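Local structure of beta-mannosidase (Trichoderma harzianum, 4CVU) at residues A[47-52]-A[62-67]; A[373-378]-A[480-485]; A[520-525]-A[544-549]. The protein probably hydrolyses beta-mannosidic linkages, releasing mannose from the non-reducing ends of its substrates, as expected of a fungal glycoside hydrolase of family 2. One frame throughout, in Å; residues are numbered along the deposited sequence.

Overall arrangement
The three contacts follow one another along the chain without overlap. Contact 1 lies in the N-terminal galactose-binding-like domain, where edge strand 48-51 meets the end of helix 57-63. Its centre is about 43 Å from that of contact 2 and about 48 Å from that of contact 3; with nearest atoms about 26 and about 30 Å apart, it touches neither. Contacts 2 and 3 belong to the (beta/alpha)8 barrel, the catalytic domain in family 2 enzymes, their centres about 17 Å apart. They touch where W484 of strand 481-485 packs on L525 of helix 506-528, so packing leads from the buried strands of contact 2 to the glycan-lined surface of contact 3. Contact 1 instead faces the second subunit.

Contact 1: residues A[47-52]-A[62-67]; sequences ITVPGK and HAAGVI. With CD (cadmium ion), chain M.
V49 on strand 48-51 packs against A64 and V66, near the C-terminal end of helix 57-63, and the whole contact between the segments is apolar. V49 CB lies 3.8 Å from A64 CB. Its CG1, held anti to the carbonyl carbon and beside the backbone N (chi1 -56°), also reaches V66 CG2, at 3.9 Å, so that this one branch bridges both partners. P50 extends the patch more loosely through CD, which approaches the A64 methyl. Strand 48-51 is the outermost strand of its sheet within the chain, and V49 pairs through its backbone with V40 of strand 38-41.

Hydrogen bonds shape the 62-67 segment from within. G65, with positive phi, closes the helix as a Schellman motif, and its N donates to H62 O at 3.0 Å; the reversal brings A64 and V66 to face the strand together. The H62 side chain is tied to the same turn, since ND1 donates to I67 O at 3.0 Å with an N-H...O angle of 158°. This donor stands above the carbonyl plane.

Metal coordination lies beyond the apolar patch. H62 NE2 binds a cadmium ion at 2.3 Å, and three waters share the ion, two of them at 2.2 Å. E613 of the second subunit is a further ligand, so the metal links the two chains of the assembly.

The chemistry thus separates into two parts. Small aliphatic groups join sheet and helix end, while the imidazole uses both nitrogens, ND1 carrying the proton that braces the ring on the turn and NE2 giving its lone pair to the intersubunit metal.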
loop_
_atom_site.group_PDB
_atom_site.type_symbol
_atom_site.label_atom_id
_atom_site.label_comp_id
_atom_site.label_asym_id
_atom_site.label_seq_id
_atom_site.Cartn_x
_atom_site.Cartn_y
_atom_site.Cartn_z
ATOM N N ILE A 47 26.552 -0.362 2.289
ATOM C CA ILE A 47 25.475 -1.159 1.708
ATOM C C ILE A 47 26.062 -2.268 0.846
ATOM O O ILE A 47 26.785 -1.991 -0.121
ATOM C CB ILE A 47 24.504 -0.294 0.880
ATOM C CG1 ILE A 47 23.853 0.765 1.778
ATOM C CG2 ILE A 47 23.420 -1.169 0.274
ATOM C CD1 ILE A 47 22.926 1.744 1.087
ATOM N N THR A 48 25.771 -3.515 1.221
ATOM C CA THR A 48 26.227 -4.689 0.475
ATOM C C THR A 48 25.085 -5.688 0.333
ATOM O O THR A 48 24.569 -6.184 1.347
ATOM C CB THR A 48 27.360 -5.422 1.199
ATOM O OG1 THR A 48 28.446 -4.512 1.448
ATOM C CG2 THR A 48 27.858 -6.573 0.359
ATOM N N VAL A 49 24.720 -6.012 -0.909
ATOM C CA VAL A 49 23.619 -6.955 -1.163
ATOM C C VAL A 49 23.991 -7.911 -2.283
ATOM O O VAL A 49 24.865 -7.592 -3.078
ATOM C CB VAL A 49 22.329 -6.207 -1.530
ATOM C CG1 VAL A 49 21.971 -5.202 -0.438
ATOM C CG2 VAL A 49 22.482 -5.490 -2.872
ATOM N N PRO A 50 23.316 -9.080 -2.367
ATOM C CA PRO A 50 23.533 -9.974 -3.507
ATOM C C PRO A 50 23.175 -9.313 -4.840
ATOM O O PRO A 50 22.231 -8.547 -4.923
ATOM C CB PRO A 50 22.596 -11.141 -3.228
ATOM C CG PRO A 50 22.363 -11.107 -1.743
ATOM C CD PRO A 50 22.346 -9.641 -1.417
ATOM N N GLY A 51 23.964 -9.589 -5.864
ATOM C CA GLY A 51 23.790 -8.983 -7.193
ATOM C C GLY A 51 23.292 -9.987 -8.214
ATOM O O GLY A 51 23.333 -11.197 -7.993
ATOM N N LYS A 52 22.799 -9.473 -9.333
ATOM C CA LYS A 52 22.405 -10.316 -10.464
ATOM C C LYS A 52 22.939 -9.691 -11.747
ATOM O O LYS A 52 23.127 -8.466 -11.831
ATOM C CB LYS A 52 20.868 -10.456 -10.542
ATOM C CG LYS A 52 20.247 -11.489 -9.586
ATOM C CD LYS A 52 20.550 -12.925 -10.041
ATOM N N HIS A 62 15.995 -3.698 -4.131
ATOM C CA HIS A 62 14.628 -4.101 -3.844
ATOM C C HIS A 62 14.575 -5.585 -3.507
ATOM O O HIS A 62 13.947 -5.956 -2.537
ATOM C CB HIS A 62 13.708 -3.808 -5.004
ATOM C CG HIS A 62 12.314 -4.281 -4.787
ATOM N ND1 HIS A 62 11.562 -3.850 -3.733
ATOM C CD2 HIS A 62 11.516 -5.115 -5.497
ATOM C CE1 HIS A 62 10.364 -4.384 -3.789
ATOM N NE2 HIS A 62 10.332 -5.183 -4.824
ATOM N N ALA A 63 15.247 -6.418 -4.293
ATOM C CA ALA A 63 15.272 -7.880 -4.041
ATOM C C ALA A 63 15.764 -8.222 -2.635
ATOM O O ALA A 63 15.226 -9.126 -1.999
ATOM C CB ALA A 63 16.134 -8.595 -5.091
ATOM N N ALA A 64 16.775 -7.493 -2.142
ATOM C CA ALA A 64 17.323 -7.726 -0.781
ATOM C C ALA A 64 16.506 -7.093 0.369
ATOM O O ALA A 64 16.825 -7.285 1.531
ATOM C CB ALA A 64 18.774 -7.245 -0.701
ATOM N N GLY A 65 15.480 -6.331 0.043
ATOM C CA GLY A 65 14.613 -5.750 1.066
ATOM C C GLY A 65 15.109 -4.415 1.607
ATOM O O GLY A 65 14.575 -3.909 2.590
ATOM N N VAL A 66 16.096 -3.832 0.938
ATOM C CA VAL A 66 16.632 -2.529 1.340
ATOM C C VAL A 66 15.647 -1.419 0.928
ATOM O O VAL A 66 15.474 -0.416 1.624
ATOM C CB VAL A 66 18.006 -2.277 0.728
ATOM C CG1 VAL A 66 18.509 -0.889 1.099
ATOM C CG2 VAL A 66 19.008 -3.347 1.187
ATOM N N ILE A 67 14.986 -1.611 -0.203
ATOM C CA ILE A 67 13.945 -0.690 -0.607
ATOM C C ILE A 67 12.659 -1.423 -1.001
ATOM O O ILE A 67 12.679 -2.635 -1.256
ATOM C CB ILE A 67 14.436 0.223 -1.745
ATOM C CG1 ILE A 67 14.685 -0.564 -3.037
ATOM C CG2 ILE A 67 15.704 0.932 -1.307
ATOM C CD1 ILE A 67 14.997 0.345 -4.245
HETATM CD CD CD M . 8.652 -6.587 -5.485
HETATM O O HOH W 1 9.358 -8.097 -4.088
HETATM O O HOH W 2 9.648 -7.928 -7.407
HETATM O O HOH W 3 7.796 -5.083 -6.826
#

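Contact 2: residues A[373-378]-A[480-485]; sequences WHFEIN and SLACWM
W373 and F375 meet A482, C483 and M485 in a fully buried apolar and sulfur-aromatic contact within the curled mixed sheet of the barrel, between two strands that are not paired with each other. The F375 and A482 CA atoms, 8.5 Å apart, are the nearest pair, and no hydrogen bond crosses; side chains fill the gap as the touching parts run roughly antiparallel, 150° apart.

C483 meets F375 at the ring edge. Its SG lies 3.9 Å from F375 CZ, practically in the ring plane, making this an edge-on sulfur-aromatic contact. SG gets there from a position between the backbone N and the carbonyl carbon (chi1 64°). The same edge is approached by the backbone of A482, whose O lies 3.9 Å from F375 CE2, while the A482 methyl touches this carbon more distantly.

M485 and W373 reach for each other from opposite directions. The methionine chain bends at chi2 (-143°), bringing CE to 3.7 Å from W373 CZ2. Its SD stands 5.0 Å from the centroid of the six-membered indole ring in an oblique Met-aromatic contact. F353 meets both the W373 and F375 rings, and F591 adds another aromatic neighbour to W373.

Strand 374-377 also carries a polar pair: H374 NE2 donates to the anti lone pair of E376 OE2 at 3.2 Å, with the oxygen close to the imidazole plane. At the strand's start, W373 and H374 both face S354 in a classic beta bulge.

Strands 380-389, 418-421, 442-446, 481-485 and 534-535 run parallel in sequence, the succession characteristic of the family 2 (beta/alpha)8 barrel, and 374-377 forms with 380-389 a hairpin packed against this barrel's fourth strand in that series.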
loop_
_atom_site.group_PDB
_atom_site.type_symbol
_atom_site.label_atom_id
_atom_site.label_comp_id
_atom_site.label_asym_id
_atom_site.label_seq_id
_atom_site.Cartn_x
_atom_site.Cartn_y
_atom_site.Cartn_z
ATOM N N TRP A 373 4.034 11.578 -46.850
ATOM C CA TRP A 373 4.503 10.943 -45.610
ATOM C C TRP A 373 3.677 9.681 -45.462
ATOM O O TRP A 373 2.646 9.722 -44.869
ATOM C CB TRP A 373 4.347 11.859 -44.388
ATOM C CG TRP A 373 5.011 11.376 -43.170
ATOM C CD1 TRP A 373 4.689 10.287 -42.423
ATOM C CD2 TRP A 373 6.171 11.958 -42.545
ATOM N NE1 TRP A 373 5.560 10.167 -41.368
ATOM C CE2 TRP A 373 6.488 11.169 -41.427
ATOM C CE3 TRP A 373 6.964 13.043 -42.834
ATOM C CZ2 TRP A 373 7.560 11.431 -40.615
ATOM C CZ3 TRP A 373 8.056 13.312 -42.040
ATOM C CH2 TRP A 373 8.341 12.498 -40.909
ATOM N N HIS A 374 4.140 8.586 -46.037
ATOM C CA HIS A 374 3.468 7.311 -45.953
ATOM C C HIS A 374 4.405 6.116 -46.120
ATOM O O HIS A 374 5.541 6.257 -46.453
ATOM C CB HIS A 374 2.270 7.210 -46.908
ATOM C CG HIS A 374 2.637 7.081 -48.347
ATOM N ND1 HIS A 374 2.770 8.166 -49.182
ATOM C CD2 HIS A 374 2.889 5.992 -49.103
ATOM C CE1 HIS A 374 3.090 7.751 -50.383
ATOM N NE2 HIS A 374 3.169 6.437 -50.362
ATOM N N PHE A 375 3.854 4.939 -45.897
ATOM C CA PHE A 375 4.584 3.712 -45.980
ATOM C C PHE A 375 4.050 2.842 -47.131
ATOM O O PHE A 375 2.865 2.902 -47.435
ATOM C CB PHE A 375 4.470 2.983 -44.653
ATOM C CG PHE A 375 5.271 3.598 -43.541
ATOM C CD1 PHE A 375 4.754 4.621 -42.761
ATOM C CD2 PHE A 375 6.552 3.128 -43.255
ATOM C CE1 PHE A 375 5.502 5.147 -41.742
ATOM C CE2 PHE A 375 7.291 3.652 -42.222
ATOM C CZ PHE A 375 6.783 4.667 -41.485
ATOM N N GLU A 376 4.909 2.035 -47.737
ATOM C CA GLU A 376 4.530 1.031 -48.743
ATOM C C GLU A 376 5.154 -0.331 -48.429
ATOM O O GLU A 376 6.341 -0.407 -48.132
ATOM C CB GLU A 376 4.989 1.460 -50.122
ATOM C CG GLU A 376 4.379 2.771 -50.583
ATOM C CD GLU A 376 4.847 3.203 -51.949
ATOM O OE1 GLU A 376 5.556 2.423 -52.637
ATOM O OE2 GLU A 376 4.522 4.348 -52.335
ATOM N N ILE A 377 4.366 -1.395 -48.499
ATOM C CA ILE A 377 4.878 -2.737 -48.223
ATOM C C ILE A 377 4.845 -3.550 -49.503
ATOM O O ILE A 377 3.812 -3.735 -50.092
ATOM C CB ILE A 377 4.138 -3.449 -47.075
ATOM C CG1 ILE A 377 4.729 -4.823 -46.725
ATOM C CG2 ILE A 377 2.673 -3.644 -47.385
ATOM C CD1 ILE A 377 6.020 -4.834 -45.974
ATOM N N ASN A 378 6.023 -3.990 -49.933
ATOM C CA ASN A 378 6.168 -4.719 -51.174
ATOM C C ASN A 378 5.487 -3.940 -52.312
ATOM O O ASN A 378 4.818 -4.502 -53.102
ATOM C CB ASN A 378 5.584 -6.108 -51.062
ATOM C CG ASN A 378 6.320 -6.962 -50.067
ATOM O OD1 ASN A 378 7.529 -6.918 -50.005
ATOM N ND2 ASN A 378 5.580 -7.746 -49.274
ATOM N N SER A 480 10.268 -6.907 -39.332
ATOM C CA SER A 480 9.375 -5.902 -38.711
ATOM C C SER A 480 9.919 -4.460 -38.795
ATOM O O SER A 480 9.155 -3.505 -38.726
ATOM C CB SER A 480 9.153 -6.277 -37.259
ATOM O OG SER A 480 10.286 -5.898 -36.523
ATOM N N LEU A 481 11.228 -4.299 -38.940
ATOM C CA LEU A 481 11.849 -2.985 -38.933
ATOM C C LEU A 481 11.350 -2.231 -40.144
ATOM O O LEU A 481 11.436 -2.719 -41.255
ATOM C CB LEU A 481 13.378 -3.097 -38.960
ATOM C CG LEU A 481 14.164 -1.784 -39.109
ATOM C CD1 LEU A 481 13.884 -0.848 -37.939
ATOM C CD2 LEU A 481 15.677 -2.035 -39.247
ATOM N N ALA A 482 10.822 -1.037 -39.933
ATOM C CA ALA A 482 10.109 -0.352 -41.003
ATOM C C ALA A 482 10.739 0.956 -41.469
ATOM O O ALA A 482 10.436 1.450 -42.567
ATOM C CB ALA A 482 8.686 -0.135 -40.555
ATOM N N CYS A 483 11.612 1.513 -40.652
ATOM C CA CYS A 483 12.279 2.773 -40.956
ATOM C C CYS A 483 13.157 3.142 -39.762
ATOM O O CYS A 483 13.028 2.548 -38.679
ATOM C CB CYS A 483 11.292 3.918 -41.220
ATOM S SG CYS A 483 10.243 4.375 -39.791
ATOM N N TRP A 484 14.077 4.076 -39.992
ATOM C CA TRP A 484 14.832 4.709 -38.937
ATOM C C TRP A 484 14.601 6.195 -39.030
ATOM O O TRP A 484 14.706 6.780 -40.107
ATOM C CB TRP A 484 16.339 4.459 -39.071
ATOM C CG TRP A 484 16.756 3.141 -38.597
ATOM C CD1 TRP A 484 17.201 2.118 -39.361
ATOM C CD2 TRP A 484 16.783 2.675 -37.234
ATOM N NE1 TRP A 484 17.526 1.045 -38.565
ATOM C CE2 TRP A 484 17.261 1.353 -37.258
ATOM C CE3 TRP A 484 16.419 3.245 -35.994
ATOM C CZ2 TRP A 484 17.413 0.586 -36.103
ATOM C CZ3 TRP A 484 16.591 2.490 -34.843
ATOM C CH2 TRP A 484 17.057 1.169 -34.900
ATOM N N MET A 485 14.294 6.809 -37.901
ATOM C CA MET A 485 14.231 8.249 -37.834
ATOM C C MET A 485 15.231 8.684 -36.777
ATOM O O MET A 485 15.504 7.943 -35.793
ATOM C CB MET A 485 12.791 8.740 -37.591
ATOM C CG MET A 485 11.791 8.207 -38.639
ATOM S SD MET A 485 10.498 9.390 -39.116
ATOM C CE MET A 485 9.554 8.368 -40.248
#

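Contact 3: residues A[520-525]-A[544-549]; sequences TLFNVL and LEIDLD. With CD (cadmium ion), chain P; MAN (alpha-D-mannopyranose), chain E; NAG (2-acetamido-2-deoxy-beta-D-glucopyranose), chain F.
F522 points its CG away from its own backbone N (chi1 -177°), and the ring reaches I546 and L548 obliquely from helix 506-528, while L548 has CG anti to its carbonyl carbon (chi1 -73°), which carries CD2 back toward the helix. F522 CE2 lies 3.8 Å from I546 CG2, and F522 CE2 lies 3.9 Å from L548 CD2. The phenylalanine and isoleucine side chains cross at about a right angle, and P553 and I554 add further packing on F522. L548 CD2 also lies alongside N523 OD1.

That amide faces an attached glycan. N523 OD1 accepts a hydrogen bond from mannose O4 at 2.8 Å, and ND2 donates both to T519 O one turn back and to water 4. The water in turn donates to L548 O at 2.9 Å, linking helix and loop, and approaches mannose O4 at 3.3 Å. Replacing N523 by an alanine takes away OD1 and ND2, which would probably leave mannose O4 without its acceptor and the water without its link to the helix.

Helix 506-528 belongs to the connection between the parallel barrel strands 481-485 and 534-535, on the outside of the (beta/alpha)8 fold, and segment 544-549 lies over it. The latter starts with a classic beta bulge, L544 and E545 both facing V555; there L544 O accepts from N2 of an N-acetylglucosamine at 2.8 Å. D547 OD1 takes the D549 backbone N in an Asx turn, met from above the carboxylate plane. This turn sets both acids around a cadmium ion, gripped by D547 OD1 and OD2 and, at 2.4 Å, by D549 OD2.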
loop_
_atom_site.group_PDB
_atom_site.type_symbol
_atom_site.label_atom_id
_atom_site.label_comp_id
_atom_site.label_asym_id
_atom_site.label_seq_id
_atom_site.Cartn_x
_atom_site.Cartn_y
_atom_site.Cartn_z
ATOM N N THR A 520 26.350 12.685 -40.872
ATOM C CA THR A 520 26.962 11.525 -40.193
ATOM C C THR A 520 26.003 10.338 -40.195
ATOM O O THR A 520 26.308 9.279 -40.748
ATOM C CB THR A 520 27.352 11.834 -38.744
ATOM O OG1 THR A 520 28.164 13.002 -38.709
ATOM C CG2 THR A 520 28.126 10.672 -38.120
ATOM N N LEU A 521 24.831 10.541 -39.601
ATOM C CA LEU A 521 23.879 9.446 -39.401
ATOM C C LEU A 521 23.302 8.837 -40.697
ATOM O O LEU A 521 23.227 7.622 -40.808
ATOM C CB LEU A 521 22.762 9.873 -38.438
ATOM C CG LEU A 521 22.979 9.604 -36.933
ATOM C CD1 LEU A 521 24.376 9.865 -36.424
ATOM C CD2 LEU A 521 21.990 10.387 -36.102
ATOM N N PHE A 522 22.877 9.644 -41.659
ATOM C CA PHE A 522 22.348 9.039 -42.903
ATOM C C PHE A 522 23.428 8.254 -43.642
ATOM O O PHE A 522 23.153 7.207 -44.216
ATOM C CB PHE A 522 21.737 10.070 -43.865
ATOM C CG PHE A 522 21.132 9.457 -45.115
ATOM C CD1 PHE A 522 20.168 8.465 -45.014
ATOM C CD2 PHE A 522 21.515 9.885 -46.386
ATOM C CE1 PHE A 522 19.577 7.901 -46.139
ATOM C CE2 PHE A 522 20.939 9.327 -47.525
ATOM C CZ PHE A 522 19.974 8.325 -47.403
ATOM N N ASN A 523 24.656 8.788 -43.665
ATOM C CA ASN A 523 25.779 8.036 -44.254
ATOM C C ASN A 523 26.033 6.734 -43.545
ATOM O O ASN A 523 26.200 5.735 -44.185
ATOM C CB ASN A 523 27.068 8.861 -44.327
ATOM C CG ASN A 523 27.190 9.553 -45.649
ATOM O OD1 ASN A 523 27.372 8.879 -46.664
ATOM N ND2 ASN A 523 27.051 10.881 -45.672
ATOM N N VAL A 524 25.998 6.742 -42.216
ATOM C CA VAL A 524 26.182 5.492 -41.444
ATOM C C VAL A 524 25.091 4.457 -41.748
ATOM O O VAL A 524 25.386 3.273 -41.967
ATOM C CB VAL A 524 26.235 5.736 -39.932
ATOM C CG1 VAL A 524 26.204 4.420 -39.161
ATOM C CG2 VAL A 524 27.485 6.501 -39.548
ATOM N N LEU A 525 23.833 4.873 -41.792
ATOM C CA LEU A 525 22.744 3.939 -42.138
ATOM C C LEU A 525 22.885 3.390 -43.571
ATOM O O LEU A 525 22.722 2.178 -43.808
ATOM C CB LEU A 525 21.386 4.614 -42.032
ATOM C CG LEU A 525 20.193 3.795 -42.541
ATOM C CD1 LEU A 525 20.095 2.451 -41.834
ATOM C CD2 LEU A 525 18.913 4.579 -42.325
ATOM N N LEU A 544 13.702 17.759 -50.156
ATOM C CA LEU A 544 13.785 18.257 -51.534
ATOM C C LEU A 544 14.689 17.377 -52.426
ATOM O O LEU A 544 14.406 17.207 -53.608
ATOM C CB LEU A 544 14.327 19.686 -51.530
ATOM C CG LEU A 544 13.610 20.681 -50.601
ATOM C CD1 LEU A 544 14.425 21.949 -50.435
ATOM C CD2 LEU A 544 12.235 21.025 -51.149
ATOM N N GLU A 545 15.796 16.870 -51.874
ATOM C CA GLU A 545 16.731 15.979 -52.597
ATOM C C GLU A 545 17.340 14.971 -51.625
ATOM O O GLU A 545 17.509 15.276 -50.438
ATOM C CB GLU A 545 17.929 16.743 -53.182
ATOM C CG GLU A 545 17.636 18.091 -53.819
ATOM C CD GLU A 545 17.135 17.980 -55.248
ATOM O OE1 GLU A 545 17.163 16.863 -55.820
ATOM O OE2 GLU A 545 16.713 19.023 -55.810
ATOM N N ILE A 546 17.672 13.793 -52.144
ATOM C CA ILE A 546 18.527 12.847 -51.457
ATOM C C ILE A 546 19.627 12.430 -52.428
ATOM O O ILE A 546 19.350 11.857 -53.470
ATOM C CB ILE A 546 17.797 11.602 -50.980
ATOM C CG1 ILE A 546 16.708 12.023 -49.979
ATOM C CG2 ILE A 546 18.770 10.649 -50.313
ATOM C CD1 ILE A 546 15.881 10.883 -49.443
ATOM N N ASP A 547 20.870 12.738 -52.070
ATOM C CA ASP A 547 22.004 12.407 -52.943
ATOM C C ASP A 547 23.286 12.368 -52.143
ATOM O O ASP A 547 23.724 13.397 -51.602
ATOM C CB ASP A 547 22.095 13.421 -54.061
ATOM C CG ASP A 547 23.202 13.096 -55.051
ATOM O OD1 ASP A 547 24.011 12.161 -54.821
ATOM O OD2 ASP A 547 23.221 13.809 -56.044
ATOM N N LEU A 548 23.893 11.186 -52.070
ATOM C CA LEU A 548 25.110 10.995 -51.279
ATOM C C LEU A 548 26.318 11.803 -51.791
ATOM O O LEU A 548 27.298 11.953 -51.059
ATOM C CB LEU A 548 25.462 9.507 -51.142
ATOM C CG LEU A 548 24.567 8.679 -50.196
ATOM C CD1 LEU A 548 24.928 7.196 -50.222
ATOM C CD2 LEU A 548 24.645 9.174 -48.763
ATOM N N ASP A 549 26.235 12.334 -53.017
ATOM C CA ASP A 549 27.271 13.246 -53.541
ATOM C C ASP A 549 27.232 14.643 -52.900
ATOM O O ASP A 549 28.168 15.412 -53.056
ATOM C CB ASP A 549 27.179 13.359 -55.078
ATOM C CG ASP A 549 27.528 12.028 -55.790
ATOM O OD1 ASP A 549 28.614 11.485 -55.548
ATOM O OD2 ASP A 549 26.695 11.507 -56.548
HETATM CD CD CD P . 24.746 12.625 -57.412
HETATM C C1 MAN E . 32.253 8.142 -47.777
HETATM C C2 MAN E . 31.992 9.639 -47.759
HETATM C C3 MAN E . 30.480 9.940 -47.759
HETATM C C4 MAN E . 29.876 9.275 -48.999
HETATM C C5 MAN E . 30.168 7.773 -48.917
HETATM C C6 MAN E . 29.628 6.986 -50.096
HETATM O O2 MAN E . 32.594 10.140 -48.973
HETATM O O3 MAN E . 30.240 11.349 -47.821
HETATM O O4 MAN E . 28.478 9.612 -49.119
HETATM O O5 MAN E . 31.580 7.535 -48.886
HETATM O O6 MAN E . 29.992 5.605 -49.951
HETATM C C1 NAG F . 10.667 18.901 -55.045
HETATM C C2 NAG F . 11.871 18.875 -56.008
HETATM C C3 NAG F . 12.722 20.120 -55.882
HETATM C C4 NAG F . 11.857 21.347 -55.998
HETATM C C5 NAG F . 10.736 21.275 -54.958
HETATM C C6 NAG F . 9.769 22.452 -55.076
HETATM C C7 NAG F . 12.524 16.562 -56.506
HETATM C C8 NAG F . 13.412 15.375 -56.204
HETATM N N2 NAG F . 12.691 17.688 -55.802
HETATM O O3 NAG F . 13.632 20.084 -56.950
HETATM O O4 NAG F . 12.645 22.489 -55.796
HETATM O O5 NAG F . 9.999 20.118 -55.212
HETATM O O6 NAG F . 8.921 22.438 -53.951
HETATM O O7 NAG F . 11.671 16.471 -57.378
HETATM O O HOH W 4 27.129 12.438 -48.190
HETATM O O HOH W 5 24.051 11.067 -58.081
#